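Local coordinates for MgGH51 (Meripilus giganteus, PDB 6ZPV), which probably releases terminal alpha-L-arabinofuranosyl groups from arabinose-containing polysaccharides, as a fungal GH51 alpha-L-arabinofuranosidase, at residues Trp102-Ser115 and Asn160-Asn174. Sequence-based numbering, arbitrary orientation.
Sequences WGIKVDSTWTYKAS and NLELHPTASAPDVSN. With NAG (2-acetamido-2-deoxy-beta-D-glucopyranose), chain E; NAG (2-acetamido-2-deoxy-beta-D-glucopyranose), chain B.
Tyr-112 and Leu-163 exchange both backbone hydrogen bonds, as do Ala-114 and Leu-161, pairing strand segments 112-115 and 160-163 antiparallel, their short axes approaching to 4.7 Å, with 150° between their N-to-C directions. Beyond them the loops pair again through Ile-104 N to Val-172 O and Ala-169 N to Val-106 O. The Tyr-112 side chain, its CG anti to the carbonyl carbon (chi1 -59°), reaches back over its own loop, where OH donates to Lys-105 O at 2.7 Å and accepts from Asp-107 N. In the Pro-165 conformer given, one of two, the Tyr-112 and Pro-165 side chains cross at about a right angle, CE1 of the tyrosine lying 3.7 Å from CG of the proline, while Leu-163 O sits in plane at the ring edge. A phenylalanine in its place would probably leave Lys-105 O and Asp-107 N without the hydroxyl that ties them together, freeing the loop to shift. Val-106 turns CG1 onto that Pro-165 conformer's CB (3.6 Å) and CG2 onto the Asn-174 amide. That amide lies flat to its acceptor: ND2 meets Ile-104 O at 2.9 Å almost head-on (C=O...N 174°) and also donates to Asp-171 O, so two carbonyls fix its rotation. At the type I turn 107-110, Ser-168 OG accepts a nearly straight bond from Ser-108 N (2.9 Å). The Lys-113 and Glu-162 side chains lie side by side, pointing the same way, joined by a salt bridge whose hydrogen bond, NZ to OE2 3.3 Å, is weak; water 5 also bridges them. Beside it, Glu-162 N donates to O5 and O6 of the chain E N-acetylglucosamine. Strand 112-119 also pairs with strand 189-198, leaving 157-163 as the outer strand of a five-stranded antiparallel sheet in a beta-sandwich-like domain, with the glycan along this edge.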
# COMPACT_ATOMS: atom_id res chain seq x y z
N TRP A 102 -17.23 -5.67 1.07
CA TRP A 102 -17.69 -6.64 0.04
C TRP A 102 -17.45 -8.10 0.50
O TRP A 102 -17.11 -8.97 -0.29
CB TRP A 102 -17.10 -6.32 -1.35
CG TRP A 102 -17.47 -4.94 -1.75
CD1 TRP A 102 -18.60 -4.53 -2.34
CD2 TRP A 102 -16.72 -3.75 -1.45
NE1 TRP A 102 -18.62 -3.16 -2.45
CE2 TRP A 102 -17.49 -2.68 -1.89
CE3 TRP A 102 -15.47 -3.49 -0.88
CZ2 TRP A 102 -17.11 -1.35 -1.65
CZ3 TRP A 102 -15.08 -2.19 -0.66
CH2 TRP A 102 -15.91 -1.13 -1.03
N GLY A 103 -17.71 -8.35 1.80
CA GLY A 103 -17.60 -9.68 2.37
C GLY A 103 -16.73 -9.73 3.58
O GLY A 103 -15.99 -8.74 3.90
N ILE A 104 -16.71 -10.87 4.25
CA ILE A 104 -15.86 -11.17 5.41
C ILE A 104 -15.47 -12.61 5.30
O ILE A 104 -16.36 -13.46 5.26
CB ILE A 104 -16.51 -10.85 6.76
CG1 ILE A 104 -17.03 -9.42 6.85
CG2 ILE A 104 -15.57 -11.23 7.89
CD1 ILE A 104 -17.74 -9.07 8.16
N LYS A 105 -14.19 -12.90 5.33
CA LYS A 105 -13.70 -14.27 5.37
C LYS A 105 -13.85 -14.84 6.77
O LYS A 105 -13.30 -14.24 7.73
CB LYS A 105 -12.26 -14.36 4.91
CG LYS A 105 -11.63 -15.71 5.04
CD LYS A 105 -10.24 -15.75 4.40
CE LYS A 105 -9.41 -16.93 4.79
NZ LYS A 105 -8.13 -16.91 4.03
N VAL A 106 -14.54 -15.96 6.88
CA VAL A 106 -14.82 -16.66 8.14
C VAL A 106 -14.08 -17.98 8.13
O VAL A 106 -14.47 -18.87 7.34
CB VAL A 106 -16.32 -16.86 8.38
CG1 VAL A 106 -16.59 -17.57 9.70
CG2 VAL A 106 -17.03 -15.47 8.35
N ASP A 107 -13.01 -18.07 8.91
CA ASP A 107 -12.07 -19.23 8.92
C ASP A 107 -12.02 -19.81 10.32
O ASP A 107 -11.74 -19.09 11.29
CB ASP A 107 -10.70 -18.73 8.44
CG ASP A 107 -9.70 -19.85 8.24
OD1 ASP A 107 -9.50 -20.64 9.14
OD2 ASP A 107 -9.13 -19.88 7.15
N SER A 108 -12.27 -21.10 10.43
CA SER A 108 -12.28 -21.84 11.69
C SER A 108 -10.96 -21.86 12.42
O SER A 108 -10.96 -22.19 13.63
CB SER A 108 -12.75 -23.33 11.45
OG SER A 108 -11.73 -24.01 10.68
N THR A 109 -9.86 -21.60 11.75
CA THR A 109 -8.56 -21.59 12.42
C THR A 109 -8.25 -20.21 13.02
O THR A 109 -7.18 -20.08 13.64
CB THR A 109 -7.44 -22.02 11.45
OG1 THR A 109 -7.17 -21.02 10.50
CG2 THR A 109 -7.73 -23.35 10.77
N TRP A 110 -9.13 -19.22 12.84
CA TRP A 110 -8.90 -17.84 13.29
C TRP A 110 -9.74 -17.50 14.51
O TRP A 110 -10.95 -17.79 14.56
CB TRP A 110 -9.20 -16.86 12.16
CG TRP A 110 -8.28 -16.90 11.00
CD1 TRP A 110 -7.20 -17.71 10.81
CD2 TRP A 110 -8.37 -16.10 9.83
NE1 TRP A 110 -6.59 -17.46 9.61
CE2 TRP A 110 -7.31 -16.49 8.96
CE3 TRP A 110 -9.23 -15.11 9.41
CZ2 TRP A 110 -7.10 -15.89 7.71
CZ3 TRP A 110 -9.05 -14.53 8.19
CH2 TRP A 110 -8.01 -14.93 7.34
N THR A 111 -9.13 -16.78 15.46
CA THR A 111 -9.82 -16.07 16.54
C THR A 111 -10.00 -14.64 16.09
O THR A 111 -9.02 -14.01 15.67
CB THR A 111 -9.06 -16.18 17.86
OG1 THR A 111 -9.01 -17.54 18.25
CG2 THR A 111 -9.73 -15.37 18.94
N TYR A 112 -11.17 -14.10 16.21
CA TYR A 112 -11.51 -12.70 15.87
C TYR A 112 -11.73 -11.94 17.15
O TYR A 112 -12.18 -12.48 18.16
CB TYR A 112 -12.75 -12.62 15.00
CG TYR A 112 -12.68 -13.35 13.69
CD1 TYR A 112 -12.74 -14.72 13.60
CD2 TYR A 112 -12.55 -12.65 12.49
CE1 TYR A 112 -12.71 -15.39 12.40
CE2 TYR A 112 -12.47 -13.32 11.26
CZ TYR A 112 -12.59 -14.69 11.22
OH TYR A 112 -12.53 -15.38 10.01
N LYS A 113 -11.40 -10.66 17.11
CA LYS A 113 -11.63 -9.69 18.21
C LYS A 113 -12.71 -8.71 17.81
O LYS A 113 -12.48 -7.90 16.91
CB LYS A 113 -10.37 -9.01 18.64
CG LYS A 113 -9.31 -9.92 19.27
CD LYS A 113 -8.07 -9.09 19.62
CE LYS A 113 -7.05 -9.71 20.53
NZ LYS A 113 -7.39 -11.09 20.86
N ALA A 114 -13.88 -8.78 18.44
CA ALA A 114 -14.99 -7.84 18.20
C ALA A 114 -15.02 -6.82 19.33
O ALA A 114 -14.83 -7.19 20.52
CB ALA A 114 -16.30 -8.57 18.16
N SER A 115 -15.34 -5.59 19.03
CA SER A 115 -15.57 -4.60 20.09
C SER A 115 -16.56 -3.55 19.57
O SER A 115 -16.76 -3.34 18.36
CB SER A 115 -14.29 -4.02 20.55
OG SER A 115 -13.65 -3.25 19.53
N ASN A 160 -15.92 -6.01 24.63
CA ASN A 160 -14.84 -6.73 23.92
C ASN A 160 -15.13 -8.22 24.01
O ASN A 160 -15.13 -8.75 25.12
CB ASN A 160 -13.48 -6.41 24.57
CG ASN A 160 -13.05 -4.97 24.47
OD1 ASN A 160 -12.51 -4.57 23.44
ND2 ASN A 160 -13.34 -4.21 25.52
N LEU A 161 -15.38 -8.86 22.89
CA LEU A 161 -15.69 -10.28 22.85
C LEU A 161 -14.95 -10.95 21.70
O LEU A 161 -14.96 -10.41 20.57
CB LEU A 161 -17.20 -10.52 22.67
CG LEU A 161 -18.07 -10.02 23.83
CD1 LEU A 161 -19.51 -9.96 23.42
CD2 LEU A 161 -17.89 -10.93 25.06
N GLU A 162 -14.30 -12.08 21.96
CA GLU A 162 -13.68 -12.89 20.90
C GLU A 162 -14.75 -13.71 20.20
O GLU A 162 -15.80 -14.07 20.75
CB GLU A 162 -12.57 -13.75 21.46
CG GLU A 162 -11.34 -12.95 21.91
CD GLU A 162 -10.22 -13.78 22.47
OE1 GLU A 162 -10.42 -14.98 22.66
OE2 GLU A 162 -9.15 -13.23 22.62
N LEU A 163 -14.46 -14.09 18.95
CA LEU A 163 -15.27 -15.02 18.14
C LEU A 163 -14.40 -16.17 17.64
O LEU A 163 -13.31 -15.94 17.15
CB LEU A 163 -15.92 -14.30 16.98
CG LEU A 163 -16.93 -13.24 17.38
CD1 LEU A 163 -17.39 -12.45 16.15
CD2 LEU A 163 -18.14 -13.80 18.08
N HIS A 164 -15.01 -17.35 17.66
CA HIS A 164 -14.46 -18.64 17.22
C HIS A 164 -15.53 -19.26 16.35
O HIS A 164 -16.55 -19.73 16.85
CB HIS A 164 -14.15 -19.53 18.42
CG HIS A 164 -13.23 -18.85 19.39
ND1 HIS A 164 -11.87 -18.75 19.14
CD2 HIS A 164 -13.47 -18.18 20.54
CE1 HIS A 164 -11.30 -18.09 20.13
NE2 HIS A 164 -12.26 -17.71 20.99
N PRO A 165 -15.43 -19.15 15.02
CA PRO A 165 -16.45 -19.73 14.16
C PRO A 165 -16.59 -21.24 14.34
O PRO A 165 -15.61 -21.93 14.63
CB PRO A 165 -16.01 -19.38 12.74
CG PRO A 165 -15.09 -18.20 12.93
CD PRO A 165 -14.38 -18.48 14.25
N THR A 166 -17.83 -21.71 14.28
CA THR A 166 -18.10 -23.16 14.34
C THR A 166 -17.59 -23.82 13.04
O THR A 166 -17.21 -24.97 13.10
CB THR A 166 -19.54 -23.39 14.81
OG1 THR A 166 -20.40 -22.40 14.28
CG2 THR A 166 -19.75 -23.35 16.31
N ALA A 167 -17.47 -23.12 11.90
CA ALA A 167 -17.04 -23.80 10.65
C ALA A 167 -16.35 -22.82 9.71
O ALA A 167 -16.98 -21.73 9.72
CB ALA A 167 -18.30 -24.30 10.00
N SER A 168 -15.29 -23.13 8.87
CA SER A 168 -15.13 -22.06 7.86
C SER A 168 -16.38 -21.93 6.99
O SER A 168 -17.06 -22.92 6.67
CB SER A 168 -13.94 -22.37 7.05
OG SER A 168 -12.79 -22.43 7.85
N ALA A 169 -16.68 -20.71 6.54
CA ALA A 169 -17.74 -20.49 5.55
C ALA A 169 -17.30 -20.94 4.17
O ALA A 169 -16.10 -20.99 3.86
CB ALA A 169 -18.10 -19.03 5.50
N PRO A 170 -18.28 -21.26 3.29
CA PRO A 170 -17.91 -21.73 1.95
C PRO A 170 -17.43 -20.62 1.03
O PRO A 170 -16.88 -20.93 -0.05
CB PRO A 170 -19.22 -22.33 1.41
CG PRO A 170 -20.31 -21.57 2.21
CD PRO A 170 -19.71 -21.37 3.60
N ASP A 171 -17.74 -19.36 1.36
CA ASP A 171 -17.38 -18.19 0.53
C ASP A 171 -17.28 -17.00 1.47
O ASP A 171 -17.36 -17.18 2.68
CB ASP A 171 -18.34 -18.05 -0.66
CG ASP A 171 -19.77 -17.88 -0.20
OD1 ASP A 171 -19.99 -17.16 0.80
OD2 ASP A 171 -20.67 -18.40 -0.86
N VAL A 172 -17.09 -15.81 0.93
CA VAL A 172 -16.94 -14.58 1.75
C VAL A 172 -18.26 -13.83 1.91
O VAL A 172 -18.22 -12.73 2.49
CB VAL A 172 -15.83 -13.66 1.23
CG1 VAL A 172 -14.49 -14.39 1.22
CG2 VAL A 172 -16.11 -13.10 -0.16
N SER A 173 -19.41 -14.40 1.54
CA SER A 173 -20.70 -13.69 1.62
C SER A 173 -21.26 -13.84 3.04
O SER A 173 -22.29 -14.50 3.23
CB SER A 173 -21.63 -14.18 0.53
OG SER A 173 -21.14 -13.82 -0.77
N ASN A 174 -20.56 -13.24 3.99
CA ASN A 174 -20.85 -13.28 5.43
C ASN A 174 -20.82 -11.84 5.99
O ASN A 174 -20.18 -10.97 5.39
CB ASN A 174 -19.81 -14.12 6.16
CG ASN A 174 -19.55 -15.41 5.44
OD1 ASN A 174 -20.49 -16.23 5.32
ND2 ASN A 174 -18.33 -15.62 4.92
C1 NAG E . -16.17 -14.48 24.45
C2 NAG E . -15.37 -15.79 24.35
C3 NAG E . -14.40 -15.91 25.54
C4 NAG E . -13.57 -14.64 25.67
C5 NAG E . -14.48 -13.41 25.74
C6 NAG E . -13.73 -12.11 25.85
C7 NAG E . -16.58 -17.51 23.12
C8 NAG E . -17.65 -18.60 23.24
N2 NAG E . -16.23 -16.92 24.30
O3 NAG E . -13.57 -17.03 25.29
O4 NAG E . -12.79 -14.71 26.91
O5 NAG E . -15.29 -13.41 24.57
O6 NAG E . -12.88 -12.03 24.71
O7 NAG E . -16.13 -17.16 22.01
C1 NAG B . -11.41 -14.57 26.75
C2 NAG B . -10.81 -14.23 28.12
C3 NAG B . -9.29 -14.32 28.00
C4 NAG B . -8.89 -15.68 27.41
C5 NAG B . -9.59 -15.92 26.09
C6 NAG B . -9.33 -17.28 25.51
C7 NAG B . -12.34 -12.75 29.44
C8 NAG B . -12.67 -11.32 29.81
N2 NAG B . -11.31 -12.94 28.61
O3 NAG B . -8.68 -14.16 29.27
O4 NAG B . -7.46 -15.75 27.15
O5 NAG B . -11.00 -15.86 26.32
O6 NAG B . -9.68 -18.16 26.57
O7 NAG B . -12.99 -13.71 29.88
O HOH W 1 -15.13 -17.14 4.36
O HOH W 2 -13.65 -19.49 4.14
O HOH W 3 -13.41 -25.60 8.95
O HOH W 4 -11.83 -20.03 15.90
O HOH W 5 -9.17 -10.59 23.47